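Local structure of phage terminase large subunit (Thermus phage P7426, 7KS4) at residues G68-P73 and E79-R84; A224-V229 and E235-R240; E248-Q251 and A255-V258. The protein probably acts as the ATP-driven motor that packages viral DNA into empty capsids and cuts the genome, this chain being its N-terminal ATPase domain. One frame throughout, in Å; residues are numbered along the deposited sequence.

In the fold
All three contacts belong to the P-loop ATPase domain and follow one another along the chain. Contact 1 lies inside the core, where strand 67-72 of the mixed sheet meets helix 75-92. Contact 2 begins at the end of edge strand 219-224 and joins helices 226-229 and 234-239; contact 3 closes the end of helix 246-252. Contact 1 is remote, its centre about 26 Å from that of contact 2 and about 24 Å from that of contact 3. The centres of contacts 2 and 3 are about 12 Å apart, and Phe-249 packs against Trp-227, Tyr-237 and Met-238. Both regions reach toward the nucleotide: Arg-84 touches ADP, and the Ser-226 side chain lies about 7 Å from it.

Contact 1: residues G68-P73 and E79-R84; sequences GWIIAP and EIIFGR
Ile-70 of strand 67-72 carries its side chain toward helix 75-92 and meets Ile-81 and Phe-82 there. The approach is close, with the CA atoms of Ile-70 and Phe-82 7.0 Å apart, and the three touching residues are buried. Dispersion contacts between aliphatic groups make the joint. The central one is a branch-to-branch meeting: Ile-70 CG1 lies 4.0 Å from Ile-81 CG2 and equally far from Ile-81 CD1, so this single methylene fits against both arms of the helix residue. CG1 reaches that place because it stands opposite the backbone N of Ile-70 (chi1 -180°). The terminal CD1 follows it and comes within 4.2 Å of Ile-81 CB; the two isoleucines slant across each other. The second branch serves the neighbouring helix residue, Ile-70 CG2 approaching Phe-82 CB to 4.3 Å. Here the root of the phenylalanine, not its ring, does the touching; the ring continues to Phe-132 of strand 126-136 and to Leu-108. The polar interactions lie toward the nucleotide pocket. Arg-84 touches ADP, and its NH1 forms a salt bridge with Glu-50, which also belongs to that pocket. Ile-81 packs against Ser-49 of the magnesium site and against Asp-154, a magnesium ligand in another structure of this protein though not bound to the ion here. Its side chain is about 5 Å from the bound magnesium ion, so the apolar joint lies directly beside the metal site. Strand 67-72 runs parallel to strand 150-153, which forms most of the predicted Walker B motif, and a helix returning over the sheet from a central parallel strand is the beta-alpha unit of the P-loop NTPase fold, here in the ASCE ATPase of a terminase.

Contact 2: residues A224-V229 and E235-R240; sequences AASWDV and EWYMER. With SO4 (sulfate ion), chain H.
Trp-227 takes Met-238 over one face and Tyr-237 at its edge, in a Met-aromatic arrangement that joins helix 226-229 to helix 234-239 beyond the last strand of the P-loop ATPase sheet. The methyl group leads: Met-238 CE sits 4.0 Å from the centroid of the six-membered ring and only 10° off its normal, a CH-pi contact, while SD stays above the same face at a longer 5.1 Å. A bend in the methionine chain brings this end over the indole. Ala-225 CB lies over the opposite face, near the rim. Tyr-237 sets its CD2 at the indole edge, near the plane, with its own ring inclined to it; this CD2 is 3.8 Å from Trp-227 CB and as close to CE3. Placing CG between the backbone N and the carbonyl carbon (chi1 54°) swings the tryptophan ring toward helix 234-239. Farther along the phenol, Ser-226 CB approaches Tyr-237 CZ to 3.4 Å, obliquely to the ring. Ser-226 OG is engaged elsewhere, by Arg-44 O, which ties this helix start to the P-loop. Tyr-237 also meets the ring of Tyr-253. Farther along the chain, away from the indole, Arg-240 offers the edge of its guanidinium to a sulfate ion, probably from the crystallisation liquor: NH1 to sulfate O4 is 3.0 Å, and weaker bonds from NH1 and NH2 both reach O1. Ala-225 occupies the N-cap position of helix 226-229, and its N donates to Asp-228 OD2 at 2.8 Å, arriving 36° above the carboxylate plane.

Contact 3: residues E248-Q251 and A255-V258; sequences EFRQ and AEFV
The C-terminal end of helix 246-252 is where Arg-250 and Gln-251 meet the chain that leaves it, and the turn-back is made by Ala-255, which has left-handed helical angles (phi 58°). Glu-256 N donates to Arg-250 O at 2.8 Å and 159°, a firm bond; Ala-255 N makes a weak one to Gln-251 O, which the CA of Ala-255 also approaches. The side chains of the bonded pair then close a salt bridge over the same turn. Arg-250 NH1 points its N-H at the syn lone pair of Glu-256 OE1, 3.0 Å away, with the oxygen near the guanidinium plane although the planes of the two groups stand 61° apart. OE1 also lies alongside the arginine's extended chain, 3.3 Å from Arg-250 CD. Arg-250 NE bridges to Asp-246, so the guanidinium is held from two sides. The turn is docked on the ATPase sheet: Ala-255 rests on Cys-41 of strand 37-42, and its O accepts a bond from His-223 in edge strand 219-224. Gln-251 starts away from the leaving chain, but its outer part returns to it, its CG 3.6 Å from Glu-256 O and its NE2 3.6 Å from Val-258 CG2. The same NE2 has a weak hydrogen bond to His-260.

Contact 1: residues G68-P73 and E79-R84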
loop_
_atom_site.group_PDB
_atom_site.type_symbol
_atom_site.label_atom_id
_atom_site.label_comp_id
_atom_site.label_asym_id
_atom_site.label_seq_id
_atom_site.Cartn_x
_atom_site.Cartn_y
_atom_site.Cartn_z
ATOM N N GLY A 68 0.624 -3.015 -11.710
ATOM C CA GLY A 68 0.141 -3.055 -10.345
ATOM C C GLY A 68 -1.201 -2.370 -10.219
ATOM O O GLY A 68 -1.611 -1.578 -11.073
ATOM N N TRP A 69 -1.885 -2.698 -9.133
ATOM C CA TRP A 69 -3.162 -2.102 -8.782
ATOM C C TRP A 69 -3.087 -1.575 -7.359
ATOM O O TRP A 69 -2.363 -2.121 -6.522
ATOM C CB TRP A 69 -4.322 -3.119 -8.829
ATOM C CG TRP A 69 -4.736 -3.606 -10.180
ATOM C CD1 TRP A 69 -4.228 -3.237 -11.391
ATOM C CD2 TRP A 69 -5.762 -4.569 -10.450
ATOM N NE1 TRP A 69 -4.878 -3.915 -12.402
ATOM C CE2 TRP A 69 -5.824 -4.736 -11.847
ATOM C CE3 TRP A 69 -6.634 -5.306 -9.641
ATOM C CZ2 TRP A 69 -6.728 -5.611 -12.454
ATOM C CZ3 TRP A 69 -7.529 -6.172 -10.245
ATOM C CH2 TRP A 69 -7.568 -6.318 -11.637
ATOM N N ILE A 70 -3.847 -0.520 -7.090
ATOM C CA ILE A 70 -4.267 -0.187 -5.735
ATOM C C ILE A 70 -5.765 -0.431 -5.659
ATOM O O ILE A 70 -6.529 0.073 -6.493
ATOM C CB ILE A 70 -3.908 1.259 -5.338
ATOM C CG1 ILE A 70 -4.375 1.541 -3.893
ATOM C CG2 ILE A 70 -4.473 2.264 -6.330
ATOM C CD1 ILE A 70 -5.797 2.111 -3.744
ATOM N N ILE A 71 -6.180 -1.229 -4.681
ATOM C CA ILE A 71 -7.578 -1.590 -4.492
ATOM C C ILE A 71 -8.014 -1.064 -3.135
ATOM O O ILE A 71 -7.331 -1.290 -2.129
ATOM C CB ILE A 71 -7.795 -3.112 -4.575
ATOM C CG1 ILE A 71 -7.013 -3.690 -5.757
ATOM C CG2 ILE A 71 -9.302 -3.419 -4.679
ATOM C CD1 ILE A 71 -7.081 -5.193 -5.866
ATOM N N ALA A 72 -9.138 -0.367 -3.110
ATOM C CA ALA A 72 -9.753 0.122 -1.885
ATOM C C ALA A 72 -11.194 -0.339 -1.839
ATOM O O ALA A 72 -11.702 -0.927 -2.802
ATOM C CB ALA A 72 -9.679 1.657 -1.812
ATOM N N PRO A 73 -11.891 -0.114 -0.722
ATOM C CA PRO A 73 -13.315 -0.485 -0.675
ATOM C C PRO A 73 -14.173 0.281 -1.666
ATOM O O PRO A 73 -15.165 -0.269 -2.164
ATOM C CB PRO A 73 -13.713 -0.174 0.774
ATOM C CG PRO A 73 -12.432 -0.230 1.543
ATOM C CD PRO A 73 -11.392 0.312 0.597
ATOM N N GLU A 79 -8.909 6.520 -5.087
ATOM C CA GLU A 79 -8.389 7.737 -5.704
ATOM C C GLU A 79 -7.318 8.402 -4.856
ATOM O O GLU A 79 -6.506 9.165 -5.391
ATOM C CB GLU A 79 -9.521 8.738 -5.952
ATOM C CG GLU A 79 -10.424 8.399 -7.127
ATOM C CD GLU A 79 -11.692 9.243 -7.157
ATOM O OE1 GLU A 79 -11.686 10.355 -6.580
ATOM O OE2 GLU A 79 -12.695 8.789 -7.751
ATOM N N ILE A 80 -7.302 8.146 -3.548
ATOM C CA ILE A 80 -6.340 8.815 -2.679
ATOM C C ILE A 80 -4.925 8.390 -3.048
ATOM O O ILE A 80 -4.094 9.214 -3.443
ATOM C CB ILE A 80 -6.650 8.527 -1.201
ATOM C CG1 ILE A 80 -8.029 9.085 -0.844
ATOM C CG2 ILE A 80 -5.581 9.148 -0.297
ATOM C CD1 ILE A 80 -8.510 8.697 0.531
ATOM N N ILE A 81 -4.631 7.095 -2.929
ATOM C CA ILE A 81 -3.296 6.625 -3.279
ATOM C C ILE A 81 -3.043 6.817 -4.769
ATOM O O ILE A 81 -1.961 7.259 -5.172
ATOM C CB ILE A 81 -3.111 5.161 -2.845
ATOM C CG1 ILE A 81 -3.054 5.084 -1.317
ATOM C CG2 ILE A 81 -1.842 4.560 -3.457
ATOM C CD1 ILE A 81 -3.047 3.665 -0.765
ATOM N N PHE A 82 -4.032 6.505 -5.610
ATOM C CA PHE A 82 -3.847 6.670 -7.048
ATOM C C PHE A 82 -3.443 8.099 -7.388
ATOM O O PHE A 82 -2.506 8.321 -8.161
ATOM C CB PHE A 82 -5.114 6.288 -7.810
ATOM C CG PHE A 82 -4.948 6.361 -9.303
ATOM C CD1 PHE A 82 -5.335 7.495 -10.004
ATOM C CD2 PHE A 82 -4.371 5.315 -9.999
ATOM C CE1 PHE A 82 -5.168 7.572 -11.377
ATOM C CE2 PHE A 82 -4.204 5.384 -11.370
ATOM C CZ PHE A 82 -4.601 6.515 -12.059
ATOM N N GLY A 83 -4.141 9.081 -6.818
ATOM C CA GLY A 83 -3.833 10.470 -7.122
ATOM C C GLY A 83 -2.442 10.873 -6.671
ATOM O O GLY A 83 -1.769 11.673 -7.325
ATOM N N ARG A 84 -1.995 10.332 -5.540
ATOM C CA ARG A 84 -0.652 10.639 -5.070
ATOM C C ARG A 84 0.405 9.995 -5.955
ATOM O O ARG A 84 1.459 10.591 -6.205
ATOM C CB ARG A 84 -0.491 10.185 -3.629
ATOM C CG ARG A 84 -1.408 10.923 -2.701
ATOM C CD ARG A 84 -1.211 10.480 -1.293
ATOM N NE ARG A 84 -2.230 11.044 -0.418
ATOM C CZ ARG A 84 -2.067 11.237 0.882
ATOM N NH1 ARG A 84 -0.914 10.917 1.447
ATOM N NH2 ARG A 84 -3.048 11.756 1.605
#

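Contact 2: residues A224-V229 and E235-R240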
loop_
_atom_site.group_PDB
_atom_site.type_symbol
_atom_site.label_atom_id
_atom_site.label_comp_id
_atom_site.label_asym_id
_atom_site.label_seq_id
_atom_site.Cartn_x
_atom_site.Cartn_y
_atom_site.Cartn_z
ATOM N N ALA A 224 1.285 0.081 14.487
ATOM C CA ALA A 224 1.531 1.368 15.125
ATOM C C ALA A 224 0.204 2.064 15.367
ATOM O O ALA A 224 -0.626 2.162 14.458
ATOM C CB ALA A 224 2.445 2.254 14.268
ATOM N N ALA A 225 0.008 2.537 16.594
ATOM C CA ALA A 225 -1.078 3.453 16.876
ATOM C C ALA A 225 -0.759 4.821 16.285
ATOM O O ALA A 225 0.389 5.142 15.978
ATOM C CB ALA A 225 -1.300 3.573 18.386
ATOM N N SER A 226 -1.798 5.634 16.123
ATOM C CA SER A 226 -1.581 6.987 15.629
ATOM C C SER A 226 -0.555 7.719 16.484
ATOM O O SER A 226 0.287 8.464 15.962
ATOM C CB SER A 226 -2.903 7.746 15.602
ATOM O OG SER A 226 -3.875 7.012 14.879
ATOM N N TRP A 227 -0.589 7.500 17.799
ATOM C CA TRP A 227 0.318 8.202 18.696
ATOM C C TRP A 227 1.702 7.575 18.749
ATOM O O TRP A 227 2.615 8.191 19.308
ATOM C CB TRP A 227 -0.275 8.270 20.103
ATOM C CG TRP A 227 -0.663 6.946 20.664
ATOM C CD1 TRP A 227 0.168 6.009 21.198
ATOM C CD2 TRP A 227 -1.989 6.410 20.758
ATOM N NE1 TRP A 227 -0.558 4.918 21.618
ATOM C CE2 TRP A 227 -1.885 5.144 21.361
ATOM C CE3 TRP A 227 -3.254 6.880 20.391
ATOM C CZ2 TRP A 227 -2.995 4.339 21.604
ATOM C CZ3 TRP A 227 -4.355 6.082 20.639
ATOM C CH2 TRP A 227 -4.217 4.828 21.239
ATOM N N ASP A 228 1.884 6.373 18.192
ATOM C CA ASP A 228 3.236 5.872 17.967
ATOM C C ASP A 228 3.948 6.688 16.895
ATOM O O ASP A 228 5.160 6.919 16.991
ATOM C CB ASP A 228 3.209 4.395 17.559
ATOM C CG ASP A 228 2.779 3.479 18.690
ATOM O OD1 ASP A 228 3.114 3.771 19.859
ATOM O OD2 ASP A 228 2.111 2.460 18.407
ATOM N N VAL A 229 3.218 7.133 15.877
ATOM C CA VAL A 229 3.806 7.967 14.837
ATOM C C VAL A 229 3.781 9.440 15.225
ATOM O O VAL A 229 4.690 10.190 14.861
ATOM C CB VAL A 229 3.080 7.756 13.502
ATOM C CG1 VAL A 229 3.827 8.482 12.377
ATOM C CG2 VAL A 229 2.919 6.255 13.195
ATOM N N GLU A 235 -2.042 13.041 23.675
ATOM C CA GLU A 235 -3.030 13.577 24.607
ATOM C C GLU A 235 -4.300 13.995 23.874
ATOM O O GLU A 235 -5.412 13.748 24.358
ATOM C CB GLU A 235 -2.450 14.751 25.396
ATOM C CG GLU A 235 -3.412 15.329 26.448
ATOM C CD GLU A 235 -3.778 14.351 27.570
ATOM O OE1 GLU A 235 -3.012 13.401 27.822
ATOM O OE2 GLU A 235 -4.837 14.543 28.215
ATOM N N TRP A 236 -4.164 14.604 22.696
ATOM C CA TRP A 236 -5.352 14.965 21.932
ATOM C C TRP A 236 -6.168 13.725 21.575
ATOM O O TRP A 236 -7.393 13.715 21.737
ATOM C CB TRP A 236 -4.967 15.743 20.674
ATOM C CG TRP A 236 -6.157 16.073 19.826
ATOM C CD1 TRP A 236 -7.064 17.078 20.033
ATOM C CD2 TRP A 236 -6.586 15.386 18.647
ATOM N NE1 TRP A 236 -8.027 17.058 19.050
ATOM C CE2 TRP A 236 -7.755 16.030 18.188
ATOM C CE3 TRP A 236 -6.094 14.290 17.930
ATOM C CZ2 TRP A 236 -8.432 15.618 17.042
ATOM C CZ3 TRP A 236 -6.775 13.879 16.796
ATOM C CH2 TRP A 236 -7.925 14.548 16.360
ATOM N N TYR A 237 -5.506 12.660 21.101
ATOM C CA TYR A 237 -6.213 11.409 20.821
ATOM C C TYR A 237 -6.956 10.912 22.054
ATOM O O TYR A 237 -8.130 10.529 21.978
ATOM C CB TYR A 237 -5.241 10.322 20.354
ATOM C CG TYR A 237 -4.584 10.559 19.024
ATOM C CD1 TYR A 237 -5.325 10.914 17.911
ATOM C CD2 TYR A 237 -3.210 10.418 18.880
ATOM C CE1 TYR A 237 -4.709 11.129 16.685
ATOM C CE2 TYR A 237 -2.591 10.633 17.666
ATOM C CZ TYR A 237 -3.342 10.987 16.576
ATOM O OH TYR A 237 -2.720 11.196 15.365
ATOM N N MET A 238 -6.274 10.883 23.197
ATOM C CA MET A 238 -6.892 10.369 24.412
ATOM C C MET A 238 -8.096 11.212 24.812
ATOM O O MET A 238 -9.115 10.680 25.269
ATOM C CB MET A 238 -5.859 10.321 25.543
ATOM C CG MET A 238 -4.726 9.314 25.318
ATOM S SD MET A 238 -5.360 7.633 25.068
ATOM C CE MET A 238 -3.867 6.680 24.801
ATOM N N GLU A 239 -8.006 12.531 24.633
ATOM C CA GLU A 239 -9.081 13.410 25.073
ATOM C C GLU A 239 -10.290 13.352 24.145
ATOM O O GLU A 239 -11.380 13.782 24.543
ATOM C CB GLU A 239 -8.544 14.838 25.208
ATOM C CG GLU A 239 -7.541 14.966 26.347
ATOM C CD GLU A 239 -7.054 16.387 26.589
ATOM O OE1 GLU A 239 -7.671 17.342 26.059
ATOM O OE2 GLU A 239 -6.056 16.538 27.324
ATOM N N ARG A 240 -10.134 12.800 22.940
ATOM C CA ARG A 240 -11.289 12.549 22.080
ATOM C C ARG A 240 -12.188 11.442 22.610
ATOM O O ARG A 240 -13.335 11.332 22.168
ATOM C CB ARG A 240 -10.856 12.157 20.671
ATOM C CG ARG A 240 -10.116 13.216 19.913
ATOM C CD ARG A 240 -10.076 12.877 18.430
ATOM N NE ARG A 240 -11.382 13.020 17.784
ATOM C CZ ARG A 240 -11.583 13.023 16.468
ATOM N NH1 ARG A 240 -10.564 12.894 15.632
ATOM N NH2 ARG A 240 -12.813 13.155 15.984
HETATM S S SO4 H . -11.426 12.544 11.943
HETATM O O1 SO4 H . -11.976 13.681 12.680
HETATM O O2 SO4 H . -10.544 13.029 10.887
HETATM O O3 SO4 H . -12.525 11.784 11.354
HETATM O O4 SO4 H . -10.658 11.682 12.840
#

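Contact 3: residues E248-Q251 and A255-V258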
loop_
_atom_site.group_PDB
_atom_site.type_symbol
_atom_site.label_atom_id
_atom_site.label_comp_id
_atom_site.label_asym_id
_atom_site.label_seq_id
_atom_site.Cartn_x
_atom_site.Cartn_y
_atom_site.Cartn_z
ATOM N N GLU A 248 -14.361 2.474 18.451
ATOM C CA GLU A 248 -13.819 3.281 17.365
ATOM C C GLU A 248 -12.447 3.825 17.729
ATOM O O GLU A 248 -11.532 3.830 16.896
ATOM C CB GLU A 248 -14.782 4.420 17.024
ATOM C CG GLU A 248 -14.296 5.340 15.912
ATOM C CD GLU A 248 -15.243 6.497 15.655
ATOM O OE1 GLU A 248 -16.462 6.328 15.877
ATOM O OE2 GLU A 248 -14.766 7.577 15.237
ATOM N N PHE A 249 -12.279 4.286 18.973
ATOM C CA PHE A 249 -10.994 4.838 19.386
ATOM C C PHE A 249 -9.908 3.770 19.369
ATOM O O PHE A 249 -8.820 3.982 18.817
ATOM C CB PHE A 249 -11.099 5.459 20.779
ATOM C CG PHE A 249 -9.769 5.824 21.364
ATOM C CD1 PHE A 249 -9.230 7.082 21.158
ATOM C CD2 PHE A 249 -9.041 4.896 22.089
ATOM C CE1 PHE A 249 -7.995 7.409 21.682
ATOM C CE2 PHE A 249 -7.805 5.215 22.605
ATOM C CZ PHE A 249 -7.282 6.472 22.402
ATOM N N ARG A 250 -10.179 2.613 19.981
ATOM C CA ARG A 250 -9.176 1.557 20.039
ATOM C C ARG A 250 -8.783 1.071 18.649
ATOM O O ARG A 250 -7.632 0.664 18.439
ATOM C CB ARG A 250 -9.695 0.388 20.880
ATOM C CG ARG A 250 -9.826 0.688 22.368
ATOM C CD ARG A 250 -10.303 -0.535 23.144
ATOM N NE ARG A 250 -10.321 -0.278 24.583
ATOM C CZ ARG A 250 -9.282 -0.446 25.397
ATOM N NH1 ARG A 250 -8.121 -0.886 24.927
ATOM N NH2 ARG A 250 -9.406 -0.176 26.691
ATOM N N GLN A 251 -9.719 1.075 17.696
ATOM C CA GLN A 251 -9.404 0.598 16.351
ATOM C C GLN A 251 -8.718 1.665 15.513
ATOM O O GLN A 251 -7.658 1.418 14.927
ATOM C CB GLN A 251 -10.668 0.143 15.626
ATOM C CG GLN A 251 -11.203 -1.188 16.060
ATOM C CD GLN A 251 -12.179 -1.754 15.047
ATOM O OE1 GLN A 251 -12.739 -1.023 14.227
ATOM N NE2 GLN A 251 -12.371 -3.061 15.088
ATOM N N ALA A 255 -5.231 1.102 16.746
ATOM C CA ALA A 255 -4.942 0.018 15.810
ATOM C C ALA A 255 -5.106 -1.337 16.495
ATOM O O ALA A 255 -4.374 -2.290 16.216
ATOM C CB ALA A 255 -3.542 0.163 15.204
ATOM N N GLU A 256 -6.090 -1.425 17.390
ATOM C CA GLU A 256 -6.323 -2.636 18.162
ATOM C C GLU A 256 -7.273 -3.567 17.427
ATOM O O GLU A 256 -8.222 -3.123 16.769
ATOM C CB GLU A 256 -6.890 -2.304 19.543
ATOM C CG GLU A 256 -5.902 -1.595 20.440
ATOM C CD GLU A 256 -6.480 -1.242 21.792
ATOM O OE1 GLU A 256 -7.439 -1.909 22.235
ATOM O OE2 GLU A 256 -5.974 -0.285 22.406
ATOM N N PHE A 257 -6.985 -4.862 17.530
ATOM C CA PHE A 257 -7.866 -5.917 17.047
ATOM C C PHE A 257 -8.808 -6.295 18.183
ATOM O O PHE A 257 -8.376 -6.882 19.180
ATOM C CB PHE A 257 -7.065 -7.139 16.612
ATOM C CG PHE A 257 -6.255 -6.948 15.367
ATOM C CD1 PHE A 257 -6.853 -7.025 14.123
ATOM C CD2 PHE A 257 -4.883 -6.756 15.439
ATOM C CE1 PHE A 257 -6.106 -6.885 12.965
ATOM C CE2 PHE A 257 -4.131 -6.618 14.294
ATOM C CZ PHE A 257 -4.743 -6.687 13.050
ATOM N N VAL A 258 -10.090 -5.976 18.033
ATOM C CA VAL A 258 -11.077 -6.184 19.085
ATOM C C VAL A 258 -12.174 -7.098 18.554
ATOM O O VAL A 258 -12.662 -6.905 17.434
ATOM C CB VAL A 258 -11.661 -4.847 19.578
ATOM C CG1 VAL A 258 -10.543 -3.914 20.023
ATOM C CG2 VAL A 258 -12.479 -4.182 18.489
#